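Local coordinates for protein ICChI, a glycosylated chitinase (Ipomoea carnea, PDB 6IDN) that hydrolyses chitin as a glycosylated TIM-barrel enzyme of the family 18 glycosyl hydrolase type, and also has lysozyme activity, at residues 156-161 / 169-174; 181-186 / 200-205; 139-144 / 152-157; 91-96 / 134-139. All blocks are in the same frame, centred on the assembly; numbering follows the deposited sequence.

Interaction 1. Residues 156-161 / 169-174; sequences AAPACE and EAINTS. With NAG (2-acetamido-2-deoxy-beta-D-glucopyranose), chain C.
Next to an N-glycosylation site on the TIM barrel, I171 of helix 168-171 packs on A156 and P158, which lie at the end of strand 153-156 and in the loop that follows. All three residues are buried, and the meeting is wholly apolar. The isoleucine reaches the loop with its longer branch. I171 CG1 stands anti to the carbonyl carbon (chi1 -73°) and lies 4.0 Å from A156 CB, while the chain runs on extended to CD1, which comes to 3.8 Å from P158 CG. I171 CD1 also lies 4.1 Å from P158 CB, so it rests against the proline ring rather than on one of its atoms, the two side chains crossing at about a right angle. The setting is the strand-to-helix connection of a beta/alpha barrel: strand 153-156 runs into the loop, which turns back so that the short helix comes to lie over the strand's end. Beyond I171 the chain makes a type I turn from I171 to S174, and S174 has positive phi. A170 O is gripped twice by T173, by its backbone N at 3.1 Å and by its OG1 at 2.7 Å, the hydroxyl approaching nearly along the C=O axis (167°). Within this turn N172, T173 and S174 spell an N-X-S glycosylation sequon, and N172 ND2 is covalently joined to C1 of the N-acetylglucosamine at 1.4 Å. R168 supplies a hydrogen bond to the same sugar. On the loop, C160 is tied by a disulfide to C189, and E161 forms a salt bridge with R188.

Interaction 2. Residues 181-186 / 200-205; sequences VQFYNN and NSWNND
F183 sets the far end of its ring against S201 and W202 on the inner side of helix 196-206, just past the end of strand 178-182. The close part of the contact is at S201: its CB lies in the plane of the phenyl ring, at the edge, 3.8 Å from F183 CE1, and its OG is 3.7 Å from the same carbon, approaching obliquely. S201 OG, anti to the backbone N (chi1 177°), stands beside the ring and also makes a weak hydrogen bond to C160 O. On the other side of the ring tip, F183 CE2 meets W202 CE3 at a looser 4.2 Å, near the plane of the indole, and the two side chains cross at about a right angle. The indole NE1 is hydrogen-bonded elsewhere, to T247 OG1. Further out, N200 and N204 on the helix and N185 on the loop are exposed to solvent. With F183 cut back to alanine, a gap is likely to open between the loop after strand 178-182 and helix 196-206, leaving S201 and W202 without the ring they pack on. Since no hydrogen bond crosses between the segments, the end of the strand and the helix of this beta-alpha-beta unit are joined here by van der Waals packing of a buried ring, one neighbour of which is a hydroxyl.

Interaction 3. Residues 139-144 / 152-157; sequences EQLWIL and VYLAAA
The hydrogen bond from I143 N to E139 O, at 3.0 Å, is one of the backbone bonds that keep helix 134-148 regular where L141 and W142 face L154 and V152. No hydrogen bond passes between helix and strand, and the meeting itself is made by aliphatic groups. Its centre is a leucine pair. L154 CD2 lies 3.9 Å from L141 CD1 and equally 3.9 Å from L141 CB, so one methyl of the strand residue is set beside both the root and a branch end of the helix residue. Both leucines hold CG anti to the carbonyl carbon, L154 with chi1 at -60°, and their chains cross obliquely, each extended toward the other element. The second methyl of L154, CD1, comes near the CB of W142 at 4.5 Å, a looser touch. The indole beyond that CB belongs to an exposed residue at the margin. V152, just before the strand, completes the contact with CG1 lying 4.3 Å from L141 O, a methyl resting near a helix carbonyl. This is helix-on-sheet packing within the beta-alpha-beta unit formed by strand 121-126, helix 134-148 and strand 153-156, the repeating element of a TIM barrel. Strand 153-156 itself is held in the sheet by backbone bonds to strand 121-126 on one flank and to Y178 on the other, and D177 accepts from L154 N. L141 packs on I122 and F124 as well, while V152 and L144 both touch W101, which brings helix 90-103 up to the same helix from its neighbouring position round the barrel.

Interaction 4. Residues 91-96 / 134-139; sequences DDAASV and YDTLAE
L137 reaches from helix 134-148 across to A93 and V96 of helix 90-103. L137 CB lies 4.3 Å from A93 CB, where the two helices come nearest. From there CG stands anti to the backbone N (chi1 177°), a torsion that swings the chain toward helix 90-103, and CD1 is the branch that makes the close contacts. L137 CD1 comes to rest 3.5 Å from A93 O, a methyl against a helix carbonyl, and 4.1 Å from V96 CG1, with the valine and leucine side chains meeting at a slant. L137 also touches A97 on the same helix and F124 in the strand beneath. The two helices are neighbours on the outside of the TIM barrel, following strands 73-80 and 121-126, which pair in parallel. Their local axes approach to 8.3 Å and run in the same general sense, with a signed crossing angle of -41°. The small side chain of A93 is consistent with this closeness: its methyl sits against the backbone of the other helix, A93 CB being 3.8 Å from L137 N. T136 borders the same methyl, placing its CG2 anti to the backbone N and 3.8 Å from A93 CB, while its OG1 takes the position beside that N. All four touching residues are buried. Away from the interface, D92 OD2 accepts hydrogen bonds from the backbone N atoms of H38 and S88.

How the interactions relate
Along the chain the contacts come in the order interaction 4, 3, 1, 2, all within the family 18 TIM barrel. Interactions 3 and 4 share helix 134-148 and E139, with centres 10 Å apart. Interactions 3 and 1 share A156 and A157 at the end of strand 153-156, with centres 13 Å apart. Interactions 1 and 2 have centres 12 Å apart and are linked by backbone bonding of P158 with Q182, since strands 153-156 and 178-182 are neighbours in the sheet. The most distant pair, interactions 2 and 4, has centres 27 Å apart and does not touch. Together they trace successive beta/alpha units round one part of the barrel, from helix-helix, through helix-strand, to packing of helices on the strand ends and the loops beyond.

Interaction 1. Residues 156-161 / 169-174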
loop_
_atom_site.group_PDB
_atom_site.type_symbol
_atom_site.label_atom_id
_atom_site.label_comp_id
_atom_site.label_asym_id
_atom_site.label_seq_id
_atom_site.Cartn_x
_atom_site.Cartn_y
_atom_site.Cartn_z
ATOM N N ALA A 156 -0.353 -2.457 5.401
ATOM C CA ALA A 156 -0.623 -1.168 6.042
ATOM C C ALA A 156 0.476 -0.175 5.711
ATOM O O ALA A 156 1.648 -0.547 5.614
ATOM C CB ALA A 156 -0.722 -1.298 7.574
ATOM N N ALA A 157 0.101 1.111 5.634
ATOM C CA ALA A 157 1.019 2.186 5.255
ATOM C C ALA A 157 1.012 3.306 6.292
ATOM O O ALA A 157 0.607 4.441 6.003
ATOM C CB ALA A 157 0.659 2.734 3.865
ATOM N N PRO A 158 1.479 3.030 7.504
ATOM C CA PRO A 158 1.550 4.090 8.516
ATOM C C PRO A 158 2.662 5.079 8.202
ATOM O O PRO A 158 3.614 4.785 7.488
ATOM C CB PRO A 158 1.859 3.327 9.806
ATOM C CG PRO A 158 2.733 2.166 9.328
ATOM C CD PRO A 158 2.113 1.779 7.971
ATOM N N ALA A 159 2.550 6.266 8.800
ATOM C CA ALA A 159 3.661 7.205 8.778
ATOM C C ALA A 159 4.673 6.816 9.853
ATOM O O ALA A 159 4.404 5.986 10.724
ATOM C CB ALA A 159 3.153 8.633 8.979
ATOM N N CYS A 160 5.867 7.420 9.802
ATOM C CA CYS A 160 6.956 6.856 10.592
ATOM C C CYS A 160 6.899 7.178 12.081
ATOM O O CYS A 160 7.609 6.523 12.847
ATOM C CB CYS A 160 8.325 7.276 10.038
ATOM S SG CYS A 160 8.644 9.060 9.761
ATOM N N GLU A 161 6.111 8.165 12.524
ATOM C CA GLU A 161 6.081 8.504 13.949
ATOM C C GLU A 161 5.240 7.457 14.669
ATOM O O GLU A 161 4.037 7.336 14.422
ATOM C CB GLU A 161 5.547 9.919 14.176
ATOM C CG GLU A 161 5.917 10.500 15.526
ATOM C CD GLU A 161 5.768 12.005 15.593
ATOM O OE1 GLU A 161 5.329 12.627 14.598
ATOM O OE2 GLU A 161 6.080 12.562 16.664
ATOM N N GLU A 169 -4.100 0.469 15.827
ATOM C CA GLU A 169 -4.975 -0.632 16.231
ATOM C C GLU A 169 -4.995 -1.726 15.179
ATOM O O GLU A 169 -4.982 -2.918 15.507
ATOM C CB GLU A 169 -6.397 -0.132 16.479
ATOM C CG GLU A 169 -6.572 0.714 17.729
ATOM C CD GLU A 169 -8.012 1.152 17.925
ATOM O OE1 GLU A 169 -8.813 1.004 16.977
ATOM O OE2 GLU A 169 -8.361 1.648 19.021
ATOM N N ALA A 170 -5.054 -1.345 13.907
ATOM C CA ALA A 170 -5.046 -2.351 12.853
ATOM C C ALA A 170 -3.745 -3.139 12.887
ATOM O O ALA A 170 -3.748 -4.379 12.857
ATOM C CB ALA A 170 -5.252 -1.671 11.492
ATOM N N ILE A 171 -2.620 -2.434 13.001
ATOM C CA ILE A 171 -1.334 -3.125 13.018
ATOM C C ILE A 171 -1.213 -4.025 14.237
ATOM O O ILE A 171 -0.619 -5.102 14.161
ATOM C CB ILE A 171 -0.181 -2.102 12.923
ATOM C CG1 ILE A 171 -0.144 -1.554 11.491
ATOM C CG2 ILE A 171 1.164 -2.740 13.256
ATOM C CD1 ILE A 171 0.691 -0.269 11.331
ATOM N N ASN A 172 -1.800 -3.625 15.371
ATOM C CA ASN A 172 -1.713 -4.406 16.602
ATOM C C ASN A 172 -2.544 -5.684 16.563
ATOM O O ASN A 172 -2.482 -6.463 17.527
ATOM C CB ASN A 172 -2.166 -3.529 17.775
ATOM C CG ASN A 172 -1.497 -3.874 19.093
ATOM O OD1 ASN A 172 -0.683 -4.800 19.212
ATOM N ND2 ASN A 172 -1.833 -3.095 20.107
ATOM N N THR A 173 -3.324 -5.907 15.502
ATOM C CA THR A 173 -4.018 -7.185 15.351
ATOM C C THR A 173 -3.050 -8.327 15.105
ATOM O O THR A 173 -3.443 -9.492 15.259
ATOM C CB THR A 173 -5.018 -7.184 14.180
ATOM O OG1 THR A 173 -4.329 -7.004 12.926
ATOM C CG2 THR A 173 -6.123 -6.134 14.353
ATOM N N SER A 174 -1.819 -8.014 14.690
ATOM C CA SER A 174 -0.795 -8.980 14.298
ATOM C C SER A 174 -1.146 -9.722 13.017
ATOM O O SER A 174 -0.499 -10.730 12.705
ATOM C CB SER A 174 -0.513 -9.999 15.409
ATOM O OG SER A 174 -0.316 -9.360 16.664
HETATM C C1 NAG C . -1.294 -3.281 21.420
HETATM C C2 NAG C . -0.817 -1.961 22.022
HETATM C C3 NAG C . -0.364 -2.170 23.472
HETATM C C4 NAG C . -1.457 -2.881 24.263
HETATM C C5 NAG C . -1.869 -4.165 23.551
HETATM C C6 NAG C . -3.025 -4.881 24.211
HETATM C C7 NAG C . 0.120 -0.259 20.515
HETATM C C8 NAG C . 1.324 0.175 19.731
HETATM N N2 NAG C . 0.253 -1.393 21.214
HETATM O O3 NAG C . -0.079 -0.912 24.087
HETATM O O4 NAG C . -0.985 -3.198 25.569
HETATM O O5 NAG C . -2.311 -3.835 22.227
HETATM O O6 NAG C . -3.387 -6.055 23.494
HETATM O O7 NAG C . -0.914 0.400 20.537
#

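Interaction 2. Residues 181-186 / 200-205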
loop_
_atom_site.group_PDB
_atom_site.type_symbol
_atom_site.label_atom_id
_atom_site.label_comp_id
_atom_site.label_asym_id
_atom_site.label_seq_id
_atom_site.Cartn_x
_atom_site.Cartn_y
_atom_site.Cartn_z
ATOM N N VAL A 181 6.407 1.429 6.246
ATOM C CA VAL A 181 6.418 2.624 7.083
ATOM C C VAL A 181 6.896 3.800 6.247
ATOM O O VAL A 181 7.969 3.742 5.635
ATOM C CB VAL A 181 7.308 2.421 8.315
ATOM C CG1 VAL A 181 7.220 3.645 9.203
ATOM C CG2 VAL A 181 6.897 1.159 9.070
ATOM N N GLN A 182 6.095 4.861 6.200
ATOM C CA GLN A 182 6.388 5.999 5.332
ATOM C C GLN A 182 7.371 6.928 6.026
ATOM O O GLN A 182 6.995 7.714 6.891
ATOM C CB GLN A 182 5.107 6.744 4.951
ATOM C CG GLN A 182 4.122 5.955 4.070
ATOM C CD GLN A 182 2.721 6.565 4.050
ATOM O OE1 GLN A 182 2.364 7.328 4.929
ATOM N NE2 GLN A 182 1.926 6.203 3.058
ATOM N N PHE A 183 8.628 6.853 5.606
ATOM C CA PHE A 183 9.677 7.732 6.129
ATOM C C PHE A 183 9.801 8.941 5.202
ATOM O O PHE A 183 10.797 9.150 4.512
ATOM C CB PHE A 183 10.990 6.961 6.264
ATOM C CG PHE A 183 11.038 6.077 7.468
ATOM C CD1 PHE A 183 11.435 6.593 8.677
ATOM C CD2 PHE A 183 10.616 4.758 7.403
ATOM C CE1 PHE A 183 11.468 5.785 9.817
ATOM C CE2 PHE A 183 10.643 3.955 8.539
ATOM C CZ PHE A 183 11.064 4.477 9.741
ATOM N N TYR A 184 8.731 9.734 5.187
ATOM C CA TYR A 184 8.701 10.966 4.408
ATOM C C TYR A 184 7.550 11.815 4.903
ATOM O O TYR A 184 6.606 11.317 5.523
ATOM C CB TYR A 184 8.584 10.735 2.888
ATOM C CG TYR A 184 7.489 9.795 2.382
ATOM C CD1 TYR A 184 7.705 8.419 2.313
ATOM C CD2 TYR A 184 6.264 10.287 1.941
ATOM C CE1 TYR A 184 6.733 7.552 1.827
ATOM C CE2 TYR A 184 5.282 9.428 1.459
ATOM C CZ TYR A 184 5.516 8.060 1.413
ATOM O OH TYR A 184 4.548 7.194 0.931
ATOM N N ASN A 185 7.669 13.107 4.632
ATOM C CA ASN A 185 6.722 14.125 5.091
ATOM C C ASN A 185 6.605 14.167 6.610
ATOM O O ASN A 185 5.587 14.627 7.138
ATOM C CB ASN A 185 5.338 13.930 4.457
ATOM C CG ASN A 185 5.359 14.135 2.958
ATOM O OD1 ASN A 185 6.202 14.862 2.446
ATOM N ND2 ASN A 185 4.423 13.499 2.249
ATOM N N ASN A 186 7.626 13.708 7.334
ATOM C CA ASN A 186 7.679 13.893 8.785
ATOM C C ASN A 186 9.125 14.060 9.208
ATOM O O ASN A 186 9.824 13.079 9.484
ATOM C CB ASN A 186 7.035 12.740 9.552
ATOM C CG ASN A 186 6.845 13.077 11.019
ATOM O OD1 ASN A 186 7.485 13.995 11.533
ATOM N ND2 ASN A 186 5.975 12.338 11.701
ATOM N N ASN A 200 16.750 4.893 14.164
ATOM C CA ASN A 200 16.234 4.743 15.524
ATOM C C ASN A 200 14.752 4.385 15.519
ATOM O O ASN A 200 14.311 3.503 16.265
ATOM C CB ASN A 200 16.475 6.023 16.324
ATOM C CG ASN A 200 17.924 6.176 16.762
ATOM O OD1 ASN A 200 18.710 5.220 16.723
ATOM N ND2 ASN A 200 18.283 7.377 17.197
ATOM N N SER A 201 13.961 5.077 14.697
ATOM C CA SER A 201 12.552 4.727 14.549
ATOM C C SER A 201 12.395 3.281 14.095
ATOM O O SER A 201 11.628 2.506 14.682
ATOM C CB SER A 201 11.892 5.671 13.542
ATOM O OG SER A 201 10.539 5.318 13.322
ATOM N N TRP A 202 13.110 2.907 13.031
ATOM C CA TRP A 202 13.052 1.534 12.534
ATOM C C TRP A 202 13.422 0.528 13.625
ATOM O O TRP A 202 12.646 -0.390 13.927
ATOM C CB TRP A 202 13.981 1.405 11.327
ATOM C CG TRP A 202 14.043 0.047 10.712
ATOM C CD1 TRP A 202 14.837 -0.983 11.104
ATOM C CD2 TRP A 202 13.299 -0.426 9.575
ATOM N NE1 TRP A 202 14.630 -2.074 10.295
ATOM C CE2 TRP A 202 13.703 -1.755 9.339
ATOM C CE3 TRP A 202 12.336 0.149 8.735
ATOM C CZ2 TRP A 202 13.175 -2.532 8.297
ATOM C CZ3 TRP A 202 11.814 -0.622 7.685
ATOM C CH2 TRP A 202 12.235 -1.943 7.481
ATOM N N ASN A 203 14.591 0.707 14.249
ATOM C CA ASN A 203 15.134 -0.309 15.154
ATOM C C ASN A 203 14.415 -0.342 16.495
ATOM O O ASN A 203 14.276 -1.415 17.098
ATOM C CB ASN A 203 16.618 -0.053 15.410
ATOM C CG ASN A 203 17.485 -0.418 14.242
ATOM O OD1 ASN A 203 17.200 -1.375 13.513
ATOM N ND2 ASN A 203 18.578 0.327 14.067
ATOM N N ASN A 204 13.974 0.807 16.989
ATOM C CA ASN A 204 13.449 0.873 18.346
ATOM C C ASN A 204 11.937 0.788 18.410
ATOM O O ASN A 204 11.399 0.296 19.412
ATOM C CB ASN A 204 13.913 2.162 19.032
ATOM C CG ASN A 204 15.419 2.232 19.163
ATOM O OD1 ASN A 204 16.091 1.204 19.174
ATOM N ND2 ASN A 204 15.955 3.439 19.297
ATOM N N ASP A 205 11.244 1.245 17.367
ATOM C CA ASP A 205 9.793 1.328 17.379
ATOM C C ASP A 205 9.175 0.327 16.415
ATOM O O ASP A 205 8.446 -0.571 16.841
ATOM C CB ASP A 205 9.328 2.758 17.027
ATOM C CG ASP A 205 9.749 3.801 18.070
ATOM O OD1 ASP A 205 10.004 3.435 19.238
ATOM O OD2 ASP A 205 9.815 5.004 17.715
#

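Interaction 3. Residues 139-144 / 152-157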
loop_
_atom_site.group_PDB
_atom_site.type_symbol
_atom_site.label_atom_id
_atom_site.label_comp_id
_atom_site.label_asym_id
_atom_site.label_seq_id
_atom_site.Cartn_x
_atom_site.Cartn_y
_atom_site.Cartn_z
ATOM N N GLU A 139 -9.635 -7.883 10.468
ATOM C CA GLU A 139 -10.069 -9.187 10.962
ATOM C C GLU A 139 -11.154 -9.777 10.067
ATOM O O GLU A 139 -11.159 -10.981 9.787
ATOM C CB GLU A 139 -10.559 -9.031 12.413
ATOM C CG GLU A 139 -9.387 -8.868 13.434
ATOM C CD GLU A 139 -9.837 -8.484 14.836
ATOM O OE1 GLU A 139 -10.990 -8.029 14.997
ATOM O OE2 GLU A 139 -9.049 -8.658 15.795
ATOM N N GLN A 140 -12.087 -8.947 9.598
ATOM C CA GLN A 140 -13.147 -9.490 8.756
ATOM C C GLN A 140 -12.636 -9.886 7.377
ATOM O O GLN A 140 -13.125 -10.871 6.811
ATOM C CB GLN A 140 -14.289 -8.480 8.643
ATOM C CG GLN A 140 -14.974 -8.182 9.974
ATOM C CD GLN A 140 -15.873 -9.306 10.491
ATOM O OE1 GLN A 140 -16.380 -9.230 11.606
ATOM N NE2 GLN A 140 -16.075 -10.343 9.693
ATOM N N LEU A 141 -11.663 -9.149 6.835
ATOM C CA LEU A 141 -11.018 -9.586 5.589
ATOM C C LEU A 141 -10.262 -10.899 5.782
ATOM O O LEU A 141 -10.274 -11.769 4.901
ATOM C CB LEU A 141 -10.058 -8.508 5.095
ATOM C CG LEU A 141 -10.742 -7.282 4.497
ATOM C CD1 LEU A 141 -9.745 -6.136 4.347
ATOM C CD2 LEU A 141 -11.364 -7.598 3.153
ATOM N N TRP A 142 -9.572 -11.051 6.913
ATOM C CA TRP A 142 -8.859 -12.297 7.197
ATOM C C TRP A 142 -9.824 -13.473 7.206
ATOM O O TRP A 142 -9.533 -14.533 6.642
ATOM C CB TRP A 142 -8.140 -12.148 8.544
ATOM C CG TRP A 142 -7.259 -13.284 9.027
ATOM C CD1 TRP A 142 -5.897 -13.381 8.907
ATOM C CD2 TRP A 142 -7.670 -14.424 9.800
ATOM N NE1 TRP A 142 -5.448 -14.534 9.507
ATOM C CE2 TRP A 142 -6.517 -15.195 10.058
ATOM C CE3 TRP A 142 -8.908 -14.894 10.256
ATOM C CZ2 TRP A 142 -6.563 -16.381 10.785
ATOM C CZ3 TRP A 142 -8.947 -16.069 10.984
ATOM C CH2 TRP A 142 -7.789 -16.805 11.230
ATOM N N ILE A 143 -10.991 -13.298 7.842
ATOM C CA ILE A 143 -11.995 -14.355 7.849
ATOM C C ILE A 143 -12.474 -14.657 6.433
ATOM O O ILE A 143 -12.628 -15.825 6.058
ATOM C CB ILE A 143 -13.164 -13.966 8.765
ATOM C CG1 ILE A 143 -12.686 -13.951 10.220
ATOM C CG2 ILE A 143 -14.324 -14.934 8.590
ATOM C CD1 ILE A 143 -13.677 -13.268 11.155
ATOM N N LEU A 144 -12.724 -13.620 5.628
ATOM C CA LEU A 144 -13.219 -13.858 4.268
ATOM C C LEU A 144 -12.219 -14.664 3.448
ATOM O O LEU A 144 -12.607 -15.537 2.651
ATOM C CB LEU A 144 -13.532 -12.524 3.582
ATOM C CG LEU A 144 -14.868 -11.893 3.997
ATOM C CD1 LEU A 144 -14.879 -10.401 3.702
ATOM C CD2 LEU A 144 -16.044 -12.584 3.278
ATOM N N VAL A 152 -5.718 -13.666 0.992
ATOM C CA VAL A 152 -6.034 -12.245 1.049
ATOM C C VAL A 152 -4.917 -11.609 1.863
ATOM O O VAL A 152 -4.900 -11.698 3.102
ATOM C CB VAL A 152 -7.406 -11.967 1.672
ATOM C CG1 VAL A 152 -7.623 -10.464 1.825
ATOM C CG2 VAL A 152 -8.500 -12.567 0.823
ATOM N N TYR A 153 -3.988 -10.944 1.188
ATOM C CA TYR A 153 -2.909 -10.261 1.895
ATOM C C TYR A 153 -3.396 -8.947 2.480
ATOM O O TYR A 153 -4.218 -8.247 1.885
ATOM C CB TYR A 153 -1.733 -10.001 0.961
ATOM C CG TYR A 153 -1.121 -11.283 0.489
ATOM C CD1 TYR A 153 -0.215 -11.982 1.273
ATOM C CD2 TYR A 153 -1.497 -11.819 -0.720
ATOM C CE1 TYR A 153 0.321 -13.176 0.841
ATOM C CE2 TYR A 153 -0.980 -13.006 -1.162
ATOM C CZ TYR A 153 -0.067 -13.679 -0.381
ATOM O OH TYR A 153 0.445 -14.869 -0.838
ATOM N N LEU A 154 -2.893 -8.612 3.664
ATOM C CA LEU A 154 -3.227 -7.357 4.316
ATOM C C LEU A 154 -1.954 -6.540 4.446
ATOM O O LEU A 154 -0.942 -7.040 4.940
ATOM C CB LEU A 154 -3.856 -7.610 5.685
ATOM C CG LEU A 154 -5.149 -8.419 5.673
ATOM C CD1 LEU A 154 -5.616 -8.767 7.091
ATOM C CD2 LEU A 154 -6.222 -7.645 4.934
ATOM N N ALA A 155 -1.999 -5.294 3.984
ATOM C CA ALA A 155 -0.848 -4.409 4.047
ATOM C C ALA A 155 -1.284 -3.103 4.690
ATOM O O ALA A 155 -2.438 -2.692 4.559
ATOM C CB ALA A 155 -0.253 -4.158 2.642
ATOM N N ALA A 156 -0.353 -2.457 5.401
ATOM C CA ALA A 156 -0.623 -1.168 6.042
ATOM C C ALA A 156 0.476 -0.175 5.711
ATOM O O ALA A 156 1.648 -0.547 5.614
ATOM C CB ALA A 156 -0.722 -1.298 7.574
ATOM N N ALA A 157 0.101 1.111 5.634
ATOM C CA ALA A 157 1.019 2.186 5.255
ATOM C C ALA A 157 1.012 3.306 6.292
ATOM O O ALA A 157 0.607 4.441 6.003
ATOM C CB ALA A 157 0.659 2.734 3.865
#

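Interaction 4. Residues 91-96 / 134-139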
loop_
_atom_site.group_PDB
_atom_site.type_symbol
_atom_site.label_atom_id
_atom_site.label_comp_id
_atom_site.label_asym_id
_atom_site.label_seq_id
_atom_site.Cartn_x
_atom_site.Cartn_y
_atom_site.Cartn_z
ATOM N N ASP A 91 -20.156 -3.476 12.636
ATOM C CA ASP A 91 -20.954 -3.992 11.529
ATOM C C ASP A 91 -20.611 -3.284 10.225
ATOM O O ASP A 91 -20.637 -3.900 9.152
ATOM C CB ASP A 91 -22.445 -3.846 11.844
ATOM C CG ASP A 91 -22.925 -4.845 12.887
ATOM O OD1 ASP A 91 -22.173 -5.792 13.213
ATOM O OD2 ASP A 91 -24.056 -4.676 13.383
ATOM N N ASP A 92 -20.296 -1.987 10.294
ATOM C CA ASP A 92 -19.888 -1.257 9.098
ATOM C C ASP A 92 -18.580 -1.808 8.571
ATOM O O ASP A 92 -18.394 -1.953 7.354
ATOM C CB ASP A 92 -19.741 0.232 9.417
ATOM C CG ASP A 92 -19.545 1.090 8.165
ATOM O OD1 ASP A 92 -20.251 0.857 7.153
ATOM O OD2 ASP A 92 -18.681 1.992 8.198
ATOM N N ALA A 93 -17.664 -2.134 9.480
ATOM C CA ALA A 93 -16.407 -2.739 9.070
ATOM C C ALA A 93 -16.651 -4.066 8.367
ATOM O O ALA A 93 -16.012 -4.359 7.349
ATOM C CB ALA A 93 -15.491 -2.912 10.284
ATOM N N ALA A 94 -17.585 -4.883 8.879
ATOM C CA ALA A 94 -17.852 -6.157 8.211
ATOM C C ALA A 94 -18.478 -5.935 6.838
ATOM O O ALA A 94 -18.176 -6.670 5.887
ATOM C CB ALA A 94 -18.742 -7.061 9.077
ATOM N N SER A 95 -19.330 -4.911 6.705
ATOM C CA SER A 95 -19.982 -4.643 5.424
ATOM C C SER A 95 -18.977 -4.187 4.373
ATOM O O SER A 95 -19.087 -4.556 3.196
ATOM C CB SER A 95 -21.075 -3.579 5.599
ATOM O OG SER A 95 -22.170 -4.078 6.360
ATOM N N VAL A 96 -17.992 -3.380 4.778
ATOM C CA VAL A 96 -16.964 -2.925 3.844
ATOM C C VAL A 96 -16.056 -4.084 3.445
ATOM O O VAL A 96 -15.628 -4.185 2.287
ATOM C CB VAL A 96 -16.175 -1.760 4.473
ATOM C CG1 VAL A 96 -14.964 -1.394 3.635
ATOM C CG2 VAL A 96 -17.084 -0.553 4.620
ATOM N N TYR A 134 -10.633 -0.093 12.000
ATOM C CA TYR A 134 -9.772 -0.687 10.978
ATOM C C TYR A 134 -9.194 -2.018 11.446
ATOM O O TYR A 134 -8.881 -2.888 10.611
ATOM C CB TYR A 134 -8.663 0.304 10.597
ATOM C CG TYR A 134 -9.212 1.431 9.752
ATOM C CD1 TYR A 134 -9.658 1.183 8.464
ATOM C CD2 TYR A 134 -9.308 2.726 10.249
ATOM C CE1 TYR A 134 -10.187 2.201 7.680
ATOM C CE2 TYR A 134 -9.843 3.749 9.470
ATOM C CZ TYR A 134 -10.271 3.484 8.192
ATOM O OH TYR A 134 -10.797 4.495 7.423
ATOM N N ASP A 135 -9.044 -2.205 12.763
ATOM C CA ASP A 135 -8.705 -3.532 13.272
ATOM C C ASP A 135 -9.784 -4.549 12.912
ATOM O O ASP A 135 -9.477 -5.669 12.482
ATOM C CB ASP A 135 -8.459 -3.504 14.796
ATOM C CG ASP A 135 -9.557 -2.814 15.617
ATOM O OD1 ASP A 135 -10.451 -2.132 15.080
ATOM O OD2 ASP A 135 -9.484 -2.943 16.872
ATOM N N THR A 136 -11.054 -4.174 13.075
ATOM C CA THR A 136 -12.160 -5.065 12.729
ATOM C C THR A 136 -12.207 -5.321 11.223
ATOM O O THR A 136 -12.420 -6.459 10.787
ATOM C CB THR A 136 -13.480 -4.461 13.243
ATOM O OG1 THR A 136 -13.366 -4.197 14.659
ATOM C CG2 THR A 136 -14.661 -5.394 13.008
ATOM N N LEU A 137 -11.956 -4.286 10.407
ATOM C CA LEU A 137 -11.924 -4.486 8.957
ATOM C C LEU A 137 -10.857 -5.507 8.574
ATOM O O LEU A 137 -11.117 -6.408 7.763
ATOM C CB LEU A 137 -11.698 -3.144 8.232
ATOM C CG LEU A 137 -11.561 -3.180 6.703
ATOM C CD1 LEU A 137 -12.804 -3.830 6.066
ATOM C CD2 LEU A 137 -11.319 -1.786 6.150
ATOM N N ALA A 138 -9.655 -5.398 9.159
ATOM C CA ALA A 138 -8.605 -6.368 8.857
ATOM C C ALA A 138 -9.022 -7.769 9.283
ATOM O O ALA A 138 -8.784 -8.744 8.557
ATOM C CB ALA A 138 -7.293 -5.972 9.538
ATOM N N GLU A 139 -9.635 -7.883 10.468
ATOM C CA GLU A 139 -10.069 -9.187 10.962
ATOM C C GLU A 139 -11.154 -9.777 10.067
ATOM O O GLU A 139 -11.159 -10.981 9.787
ATOM C CB GLU A 139 -10.559 -9.031 12.413
ATOM C CG GLU A 139 -9.387 -8.868 13.434
ATOM C CD GLU A 139 -9.837 -8.484 14.836
ATOM O OE1 GLU A 139 -10.990 -8.029 14.997
ATOM O OE2 GLU A 139 -9.049 -8.658 15.795
#